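Local coordinates for protein delta toxin (Clostridium perfringens, PDB 2YGT) that probably forms beta-barrel pores in target cell membranes as a haemolysin of the leukocidin/haemolysin toxin family, at residues S81-V86 against I257-E262; V109-K114 against S169-N174; T175-T180 against N195-R200. One frame throughout, in Å; residues are numbered along the deposited sequence.

Contact 1. Residues S81-V86 against I257-E262; sequences SKYRGV and IAWDTE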
loop_
_atom_site.group_PDB
_atom_site.type_symbol
_atom_site.label_atom_id
_atom_site.label_comp_id
_atom_site.label_asym_id
_atom_site.label_seq_id
_atom_site.Cartn_x
_atom_site.Cartn_y
_atom_site.Cartn_z
ATOM N N SER A 81 -25.132 22.825 9.526
ATOM C CA SER A 81 -26.377 23.573 9.475
ATOM C C SER A 81 -26.882 23.530 8.039
ATOM O O SER A 81 -26.307 22.841 7.194
ATOM C CB SER A 81 -26.173 25.021 9.921
ATOM O OG SER A 81 -25.649 25.814 8.871
ATOM N N LYS A 82 -27.951 24.266 7.756
ATOM C CA LYS A 82 -28.489 24.322 6.402
ATOM C C LYS A 82 -27.526 25.042 5.462
ATOM O O LYS A 82 -27.595 24.875 4.244
ATOM C CB LYS A 82 -29.849 25.024 6.396
ATOM N N TYR A 83 -26.625 25.834 6.035
ATOM C CA TYR A 83 -25.725 26.672 5.250
ATOM C C TYR A 83 -24.273 26.214 5.331
ATOM O O TYR A 83 -23.402 26.779 4.671
ATOM C CB TYR A 83 -25.834 28.134 5.692
ATOM C CG TYR A 83 -27.222 28.711 5.523
ATOM C CD1 TYR A 83 -28.193 28.528 6.497
ATOM C CD2 TYR A 83 -27.563 29.433 4.386
ATOM C CE1 TYR A 83 -29.464 29.049 6.347
ATOM C CE2 TYR A 83 -28.834 29.958 4.226
ATOM C CZ TYR A 83 -29.781 29.764 5.211
ATOM O OH TYR A 83 -31.046 30.281 5.061
ATOM N N ARG A 84 -24.013 25.192 6.141
ATOM C CA ARG A 84 -22.656 24.673 6.281
ATOM C C ARG A 84 -22.614 23.148 6.319
ATOM O O ARG A 84 -23.178 22.524 7.216
ATOM C CB ARG A 84 -21.974 25.260 7.519
ATOM C CG ARG A 84 -20.524 24.837 7.662
ATOM C CD ARG A 84 -19.659 25.986 8.146
ATOM N NE ARG A 84 -18.259 25.785 7.783
ATOM C CZ ARG A 84 -17.369 26.765 7.679
ATOM N NH1 ARG A 84 -17.734 28.020 7.905
ATOM N NH2 ARG A 84 -16.115 26.493 7.340
ATOM N N GLY A 85 -21.939 22.561 5.336
ATOM C CA GLY A 85 -21.822 21.118 5.233
ATOM C C GLY A 85 -20.387 20.633 5.336
ATOM O O GLY A 85 -19.447 21.362 5.014
ATOM N N VAL A 86 -20.216 19.396 5.787
ATOM C CA VAL A 86 -18.885 18.837 5.981
ATOM C C VAL A 86 -18.743 17.478 5.315
ATOM O O VAL A 86 -19.605 16.610 5.456
ATOM C CB VAL A 86 -18.550 18.678 7.482
ATOM C CG1 VAL A 86 -17.154 18.088 7.654
ATOM C CG2 VAL A 86 -18.671 20.013 8.206
ATOM N N ILE A 257 -18.101 23.080 3.120
ATOM C CA ILE A 257 -18.725 24.064 2.242
ATOM C C ILE A 257 -19.671 24.944 3.055
ATOM O O ILE A 257 -20.458 24.448 3.862
ATOM C CB ILE A 257 -19.475 23.421 1.051
ATOM C CG1 ILE A 257 -20.532 22.430 1.545
ATOM C CG2 ILE A 257 -18.492 22.750 0.106
ATOM C CD1 ILE A 257 -21.423 21.896 0.443
ATOM N N ALA A 258 -19.569 26.252 2.854
ATOM C CA ALA A 258 -20.394 27.208 3.581
ATOM C C ALA A 258 -21.014 28.201 2.610
ATOM O O ALA A 258 -20.331 28.743 1.742
ATOM C CB ALA A 258 -19.566 27.935 4.629
ATOM N N TRP A 259 -22.312 28.433 2.762
ATOM C CA TRP A 259 -23.040 29.307 1.854
ATOM C C TRP A 259 -23.086 30.749 2.349
ATOM O O TRP A 259 -23.581 31.026 3.439
ATOM C CB TRP A 259 -24.464 28.790 1.639
ATOM C CG TRP A 259 -25.272 29.650 0.718
ATOM C CD1 TRP A 259 -26.054 30.712 1.064
ATOM C CD2 TRP A 259 -25.376 29.525 -0.709
ATOM N NE1 TRP A 259 -26.639 31.253 -0.054
ATOM C CE2 TRP A 259 -26.240 30.543 -1.155
ATOM C CE3 TRP A 259 -24.824 28.645 -1.648
ATOM C CZ2 TRP A 259 -26.566 30.711 -2.501
ATOM C CZ3 TRP A 259 -25.150 28.815 -2.987
ATOM C CH2 TRP A 259 -26.012 29.840 -3.400
ATOM N N ASP A 260 -22.561 31.660 1.539
ATOM C CA ASP A 260 -22.710 33.088 1.781
ATOM C C ASP A 260 -23.800 33.586 0.843
ATOM O O ASP A 260 -24.965 33.677 1.224
ATOM C CB ASP A 260 -21.394 33.820 1.522
ATOM C CG ASP A 260 -21.402 35.242 2.052
ATOM O OD1 ASP A 260 -22.411 35.641 2.671
ATOM O OD2 ASP A 260 -20.398 35.958 1.850
ATOM N N THR A 261 -23.413 33.909 -0.386
ATOM C CA THR A 261 -24.371 34.092 -1.472
ATOM C C THR A 261 -23.966 33.141 -2.595
ATOM O O THR A 261 -24.389 33.269 -3.745
ATOM C CB THR A 261 -24.417 35.548 -1.967
ATOM O OG1 THR A 261 -23.100 35.971 -2.340
ATOM C CG2 THR A 261 -24.941 36.455 -0.866
ATOM N N GLU A 262 -23.126 32.184 -2.224
ATOM C CA GLU A 262 -22.666 31.122 -3.102
ATOM C C GLU A 262 -21.943 30.139 -2.200
ATOM O O GLU A 262 -21.656 30.454 -1.045
ATOM C CB GLU A 262 -21.702 31.655 -4.162
ATOM C CG GLU A 262 -20.376 32.144 -3.597
ATOM C CD GLU A 262 -20.482 33.526 -2.984
ATOM O OE1 GLU A 262 -20.773 34.485 -3.731
ATOM O OE2 GLU A 262 -20.270 33.655 -1.759
#

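Contact 2. Residues V109-K114 against S169-N174; sequences VDSVPK and SIASWN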
loop_
_atom_site.group_PDB
_atom_site.type_symbol
_atom_site.label_atom_id
_atom_site.label_comp_id
_atom_site.label_asym_id
_atom_site.label_seq_id
_atom_site.Cartn_x
_atom_site.Cartn_y
_atom_site.Cartn_z
ATOM N N VAL A 109 16.272 -5.861 1.490
ATOM C CA VAL A 109 17.261 -5.514 0.472
ATOM C C VAL A 109 16.664 -4.867 -0.778
ATOM O O VAL A 109 17.394 -4.372 -1.637
ATOM C CB VAL A 109 18.129 -6.729 0.082
ATOM C CG1 VAL A 109 18.879 -7.249 1.304
ATOM C CG2 VAL A 109 17.269 -7.817 -0.541
ATOM N N ASP A 110 15.338 -4.869 -0.872
ATOM C CA ASP A 110 14.653 -4.148 -1.939
ATOM C C ASP A 110 13.151 -4.103 -1.685
ATOM O O ASP A 110 12.617 -4.908 -0.921
ATOM C CB ASP A 110 14.947 -4.770 -3.306
ATOM C CG ASP A 110 15.159 -3.724 -4.387
ATOM O OD1 ASP A 110 14.465 -2.686 -4.360
ATOM O OD2 ASP A 110 16.026 -3.934 -5.260
ATOM N N SER A 111 12.477 -3.152 -2.322
ATOM C CA SER A 111 11.037 -2.997 -2.160
ATOM C C SER A 111 10.412 -2.224 -3.317
ATOM O O SER A 111 11.101 -1.528 -4.062
ATOM C CB SER A 111 10.719 -2.305 -0.831
ATOM O OG SER A 111 11.331 -1.031 -0.748
ATOM N N VAL A 112 9.100 -2.352 -3.459
ATOM C CA VAL A 112 8.359 -1.628 -4.480
ATOM C C VAL A 112 6.997 -1.257 -3.910
ATOM O O VAL A 112 6.474 -1.971 -3.051
ATOM C CB VAL A 112 8.165 -2.484 -5.743
ATOM C CG1 VAL A 112 9.457 -2.543 -6.555
ATOM C CG2 VAL A 112 7.688 -3.882 -5.366
ATOM N N PRO A 113 6.408 -0.142 -4.382
ATOM C CA PRO A 113 6.904 0.767 -5.426
ATOM C C PRO A 113 8.132 1.569 -4.995
ATOM O O PRO A 113 8.357 1.764 -3.800
ATOM C CB PRO A 113 5.724 1.725 -5.658
ATOM C CG PRO A 113 4.542 1.080 -5.006
ATOM C CD PRO A 113 5.083 0.265 -3.884
ATOM N N LYS A 114 8.914 2.026 -5.971
ATOM C CA LYS A 114 10.083 2.856 -5.703
ATOM C C LYS A 114 9.746 4.315 -5.938
ATOM O O LYS A 114 8.841 4.633 -6.708
ATOM C CB LYS A 114 11.241 2.484 -6.626
ATOM C CG LYS A 114 11.692 1.046 -6.536
ATOM C CD LYS A 114 12.783 0.781 -7.558
ATOM C CE LYS A 114 13.194 -0.671 -7.565
ATOM N NZ LYS A 114 14.180 -0.945 -8.640
ATOM N N SER A 169 15.859 -1.562 7.496
ATOM C CA SER A 169 14.997 -1.662 8.668
ATOM C C SER A 169 13.529 -1.358 8.379
ATOM O O SER A 169 12.647 -1.822 9.103
ATOM C CB SER A 169 15.503 -0.736 9.776
ATOM O OG SER A 169 16.852 -1.021 10.094
ATOM N N ILE A 170 13.262 -0.579 7.334
ATOM C CA ILE A 170 11.889 -0.167 7.061
ATOM C C ILE A 170 11.629 0.271 5.620
ATOM O O ILE A 170 12.452 0.940 4.993
ATOM C CB ILE A 170 11.441 0.964 8.020
ATOM C CG1 ILE A 170 9.961 1.290 7.817
ATOM C CG2 ILE A 170 12.283 2.211 7.813
ATOM C CD1 ILE A 170 9.407 2.258 8.843
ATOM N N ALA A 171 10.473 -0.128 5.105
ATOM C CA ALA A 171 9.967 0.382 3.840
ATOM C C ALA A 171 8.627 1.053 4.106
ATOM O O ALA A 171 7.735 0.445 4.695
ATOM C CB ALA A 171 9.812 -0.747 2.837
ATOM N N SER A 172 8.493 2.306 3.678
ATOM C CA SER A 172 7.304 3.100 3.966
ATOM C C SER A 172 6.727 3.754 2.715
ATOM O O SER A 172 7.471 4.243 1.864
ATOM C CB SER A 172 7.640 4.185 4.984
ATOM O OG SER A 172 8.347 3.640 6.074
ATOM N N TRP A 173 5.400 3.781 2.619
ATOM C CA TRP A 173 4.736 4.402 1.480
ATOM C C TRP A 173 3.646 5.371 1.919
ATOM O O TRP A 173 2.863 5.082 2.824
ATOM C CB TRP A 173 4.132 3.343 0.557
ATOM C CG TRP A 173 5.130 2.408 -0.044
ATOM C CD1 TRP A 173 5.799 2.568 -1.222
ATOM C CD2 TRP A 173 5.570 1.160 0.502
ATOM N NE1 TRP A 173 6.632 1.494 -1.443
ATOM C CE2 TRP A 173 6.510 0.617 -0.397
ATOM C CE3 TRP A 173 5.260 0.450 1.668
ATOM C CZ2 TRP A 173 7.143 -0.601 -0.168
ATOM C CZ3 TRP A 173 5.891 -0.761 1.892
ATOM C CH2 TRP A 173 6.821 -1.274 0.979
ATOM N N ASN A 174 3.614 6.529 1.271
ATOM C CA ASN A 174 2.531 7.485 1.440
ATOM C C ASN A 174 1.694 7.536 0.175
ATOM O O ASN A 174 2.200 7.841 -0.908
ATOM C CB ASN A 174 3.071 8.882 1.748
ATOM C CG ASN A 174 3.378 9.079 3.221
ATOM O OD1 ASN A 174 2.982 8.272 4.063
ATOM N ND2 ASN A 174 4.078 10.162 3.539
#

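Contact 3. Residues T175-T180 against N195-R200; sequences TEFAET and NQMFMR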
loop_
_atom_site.group_PDB
_atom_site.type_symbol
_atom_site.label_atom_id
_atom_site.label_comp_id
_atom_site.label_asym_id
_atom_site.label_seq_id
_atom_site.Cartn_x
_atom_site.Cartn_y
_atom_site.Cartn_z
ATOM N N THR A 175 0.413 7.219 0.311
ATOM C CA THR A 175 -0.533 7.397 -0.779
ATOM C C THR A 175 -1.448 8.571 -0.442
ATOM O O THR A 175 -2.385 8.443 0.349
ATOM C CB THR A 175 -1.341 6.122 -1.039
ATOM O OG1 THR A 175 -0.436 5.054 -1.343
ATOM C CG2 THR A 175 -2.287 6.323 -2.206
ATOM N N GLU A 176 -1.156 9.716 -1.051
ATOM C CA GLU A 176 -1.820 10.968 -0.715
ATOM C C GLU A 176 -2.577 11.547 -1.903
ATOM O O GLU A 176 -2.147 11.417 -3.050
ATOM C CB GLU A 176 -0.783 11.976 -0.219
ATOM C CG GLU A 176 -1.367 13.271 0.321
ATOM C CD GLU A 176 -0.299 14.193 0.879
ATOM O OE1 GLU A 176 0.799 13.699 1.218
ATOM O OE2 GLU A 176 -0.556 15.411 0.980
ATOM N N PHE A 177 -3.704 12.193 -1.619
ATOM C CA PHE A 177 -4.516 12.801 -2.666
ATOM C C PHE A 177 -3.688 13.799 -3.467
ATOM O O PHE A 177 -2.899 14.562 -2.908
ATOM C CB PHE A 177 -5.764 13.482 -2.082
ATOM C CG PHE A 177 -6.720 13.984 -3.132
ATOM C CD1 PHE A 177 -6.585 15.258 -3.659
ATOM C CD2 PHE A 177 -7.740 13.175 -3.608
ATOM C CE1 PHE A 177 -7.448 15.716 -4.637
ATOM C CE2 PHE A 177 -8.609 13.631 -4.583
ATOM C CZ PHE A 177 -8.461 14.906 -5.097
ATOM N N ALA A 178 -3.868 13.788 -4.782
ATOM C CA ALA A 178 -3.089 14.652 -5.654
ATOM C C ALA A 178 -3.921 15.816 -6.178
ATOM O O ALA A 178 -3.707 16.964 -5.786
ATOM C CB ALA A 178 -2.492 13.852 -6.811
ATOM N N GLU A 179 -4.875 15.515 -7.056
ATOM C CA GLU A 179 -5.648 16.554 -7.725
ATOM C C GLU A 179 -6.854 15.967 -8.452
ATOM O O GLU A 179 -6.755 14.911 -9.079
ATOM C CB GLU A 179 -4.759 17.312 -8.712
ATOM C CG GLU A 179 -5.465 18.429 -9.462
ATOM C CD GLU A 179 -4.514 19.239 -10.323
ATOM O OE1 GLU A 179 -3.508 19.756 -9.790
ATOM O OE2 GLU A 179 -4.776 19.351 -11.536
ATOM N N THR A 180 -7.988 16.656 -8.366
ATOM C CA THR A 180 -9.217 16.194 -9.002
ATOM C C THR A 180 -9.113 16.306 -10.518
ATOM O O THR A 180 -8.225 16.979 -11.031
ATOM C CB THR A 180 -10.452 17.002 -8.515
ATOM O OG1 THR A 180 -10.427 18.313 -9.094
ATOM C CG2 THR A 180 -10.466 17.112 -6.998
ATOM N N ASN A 195 -11.816 26.863 -1.842
ATOM C CA ASN A 195 -11.295 25.624 -2.410
ATOM C C ASN A 195 -12.446 24.763 -2.916
ATOM O O ASN A 195 -13.285 24.322 -2.132
ATOM C CB ASN A 195 -10.473 24.861 -1.366
ATOM C CG ASN A 195 -9.911 23.551 -1.900
ATOM O OD1 ASN A 195 -10.601 22.800 -2.588
ATOM N ND2 ASN A 195 -8.654 23.268 -1.571
ATOM N N GLN A 196 -12.475 24.515 -4.224
ATOM C CA GLN A 196 -13.625 23.875 -4.858
ATOM C C GLN A 196 -13.389 22.413 -5.239
ATOM O O GLN A 196 -14.113 21.861 -6.071
ATOM C CB GLN A 196 -14.034 24.651 -6.115
ATOM C CG GLN A 196 -14.050 26.161 -5.958
ATOM C CD GLN A 196 -14.016 26.878 -7.297
ATOM O OE1 GLN A 196 -14.987 26.853 -8.056
ATOM N NE2 GLN A 196 -12.892 27.519 -7.594
ATOM N N MET A 197 -12.394 21.780 -4.628
ATOM C CA MET A 197 -12.004 20.435 -5.039
ATOM C C MET A 197 -13.140 19.406 -4.987
ATOM O O MET A 197 -13.251 18.565 -5.879
ATOM C CB MET A 197 -10.757 19.948 -4.282
ATOM C CG MET A 197 -10.937 19.749 -2.791
ATOM S SD MET A 197 -9.343 19.489 -1.972
ATOM C CE MET A 197 -8.659 18.182 -2.976
ATOM N N PHE A 198 -13.984 19.475 -3.960
ATOM C CA PHE A 198 -15.094 18.525 -3.841
ATOM C C PHE A 198 -16.463 19.204 -3.885
ATOM O O PHE A 198 -17.466 18.645 -3.439
ATOM C CB PHE A 198 -14.954 17.672 -2.576
ATOM C CG PHE A 198 -13.694 16.855 -2.535
ATOM C CD1 PHE A 198 -13.358 16.024 -3.591
ATOM C CD2 PHE A 198 -12.844 16.918 -1.442
ATOM C CE1 PHE A 198 -12.196 15.275 -3.562
ATOM C CE2 PHE A 198 -11.683 16.168 -1.403
ATOM C CZ PHE A 198 -11.358 15.345 -2.469
ATOM N N MET A 199 -16.493 20.410 -4.440
ATOM C CA MET A 199 -17.725 21.179 -4.576
ATOM C C MET A 199 -18.453 20.842 -5.886
ATOM O O MET A 199 -17.924 21.056 -6.976
ATOM C CB MET A 199 -17.408 22.676 -4.491
ATOM C CG MET A 199 -18.619 23.585 -4.433
ATOM S SD MET A 199 -18.162 25.322 -4.652
ATOM C CE MET A 199 -17.036 25.547 -3.283
ATOM N N ARG A 200 -19.666 20.307 -5.773
ATOM C CA ARG A 200 -20.427 19.894 -6.951
ATOM C C ARG A 200 -20.891 21.087 -7.783
ATOM O O ARG A 200 -20.923 21.023 -9.012
ATOM C CB ARG A 200 -21.630 19.038 -6.549
ATOM C CG ARG A 200 -22.392 18.463 -7.729
ATOM C CD ARG A 200 -23.463 17.483 -7.275
ATOM N NE ARG A 200 -23.734 16.475 -8.296
ATOM C CZ ARG A 200 -24.740 16.533 -9.164
ATOM N NH1 ARG A 200 -25.586 17.555 -9.141
ATOM N NH2 ARG A 200 -24.903 15.564 -10.055
HETATM O O HOH W 1 -12.923 19.239 -8.925
#

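Contact 1. Residues S81-V86 against I257-E262
G85 and I257 face each other as a hydrogen-bonded pair at the end of the antiparallel beta ladder between strands 84-99 and 241-259, where the first strand starts and the second finishes. The strand axes come within 4.8 Å and run at 171°. G85 N donates to I257 O at 2.8 Å, and I257 N returns the bond to G85 O at 2.9 Å. R84 and A258 form the adjoining non-hydrogen-bonded pair, after which W259 N donates to Y83 O at 2.8 Å, one residue ahead of the strand. The tight half lies at G85. I257 turns CG1 into the position between its backbone N and carbonyl carbon (chi1 57°), bringing CG1 to 3.8 Å from G85 O; F211 and W263 also pack on this buried side chain. On the other face of the sheet from I257, R84 carries CG opposite its backbone N (chi1 -176°) and bends at chi2, laying its guanidinium against A258. The A258 methyl sits under one face of that group, toward its rim, with CB 3.8 Å from NH1, while NE makes a weak hydrogen bond to H256 ND1. The contact loosens toward the exposed Y83. Its ring meets W259 only at an edge, CD2 to CD1 at 3.9 Å, and the rest of the indole leads away; W259 and W263 meet edge-to-face. The backbone of T261 and E262 curls over one indole face, E262 N lying above the ring centre, and a glycerol is bound close by. This peripheral place, far from the centre of the chain, is consistent with the rim region of leukocidin-like toxins. On the approach to the ladder, S81 OG accepts from Y83 N at 3.0 Å, forming an ST turn.

Contact 2. Residues V109-K114 against S169-N174
The indole of W173 reaches toward P113 with its NE1 edge: NE1 donates to P113 O at 2.9 Å, and the oxygen lies almost in the ring plane. The bond is fairly straight, 161° at the hydrogen, and arrives in the carbonyl plane on a lone pair. A171 C of the same strand covers part of one indole face, and the ring of F229 stacks with the indole as well. V112 O comes obliquely to the benzo part, 3.3 Å from CZ2. The peptide between V112 and P113 is cis; V112 O and P113 O both approach the indole, and P113 CD closes on NE1 at 3.1 Å, a tight fit. W173 holds CG beside its own backbone N (chi1 -62°), which sends the ring across to the other strand. Two residues before P113, S111 CB lies 4.0 Å from W173 CZ2, and S111 OG touches A171 CB at 3.9 Å. That hydroxyl is satisfied mainly by Q163 NE2, with a weak bond to D166 OD1. D110, whose OD1 accepts from S111 N, and D166 are zinc ligands in a structure of this protein, so S111 is bonded to both. The two strands run nearly the same way, 15° apart, but their axes stay 8.4 Å from each other, too far for backbone pairing, so the indole spans two layers of a beta sandwich and bonds to main chain opposite. Strand 107-112 is the outermost strand of one sheet, beside strand 224-235; strand 170-177 lies in the other, between strands 84-99 and 159-166.

Contact 3. Residues T175-T180 against N195-R200
F177 sets CG opposite its backbone N (chi1 -173°), and M197 puts CG between its backbone N and carbonyl carbon (chi1 66°); the two side chains then come at each other from opposite directions. Their meeting belongs to an aromatic cluster at the end of strand 170-177, built against a type I beta turn from Q196 to M199. A further bend at chi3 of M197 brings its methyl to the phenyl ring, with CE only 3.2 Å from F177 CE1, a close fit approached obliquely. F198, next in the turn, packs on the same ring. Its edge points at the face of F177 in an offset edge-to-face stack, centroids 5.4 Å apart and planes at 70°, with F198 CZ 3.9 Å from F177 CE2. W89 meets both phenyl rings edge-to-face and Y159 meets F177 likewise, extending the cluster. M197 CG also lies over the rim of one face of F198, so the two neighbouring side chains pack on each other as well as on F177. T180 closes the contact at the less buried end: its CG2 rests 3.3 Å from M197 O and lies near the plane of the F177 ring. A water completes this end, 2.7 Å from T180 OG1 and donating to M197 O at 3.1 Å; OG1 also accepts from Y184 N, so the hydroxyl has two partners. The contact joins a strand end to a long loop without any direct polar bond between the two segments, the water alone linking them through hydrogen bonds. Ahead of the turn, N195 forms an Asx turn, its OD1 accepting from M197 N at 2.9 Å.

In the fold
From the N terminus, the chain enters contact 1 at 81-86 and returns to it at 257-262, closing a loop of 170 residues that encloses the other two contacts. Contact 2 closes a shorter one, from 109-114 to 169-174, whose excursion includes the three-stranded sheet 121-128, 134-137 and 148-155, probably the folded prestem of this family. Contact 3 follows directly on strand 170-177 and closes the short strandless loop from 175-180 to 195-200. Contacts 2 and 3 are thus in series, sharing one strand. Contact 2 ties the sandwich layers together near the middle, while contacts 1 and 3, centres about 18 Å apart, lie toward one end of the molecule, joining strand ends and a loop.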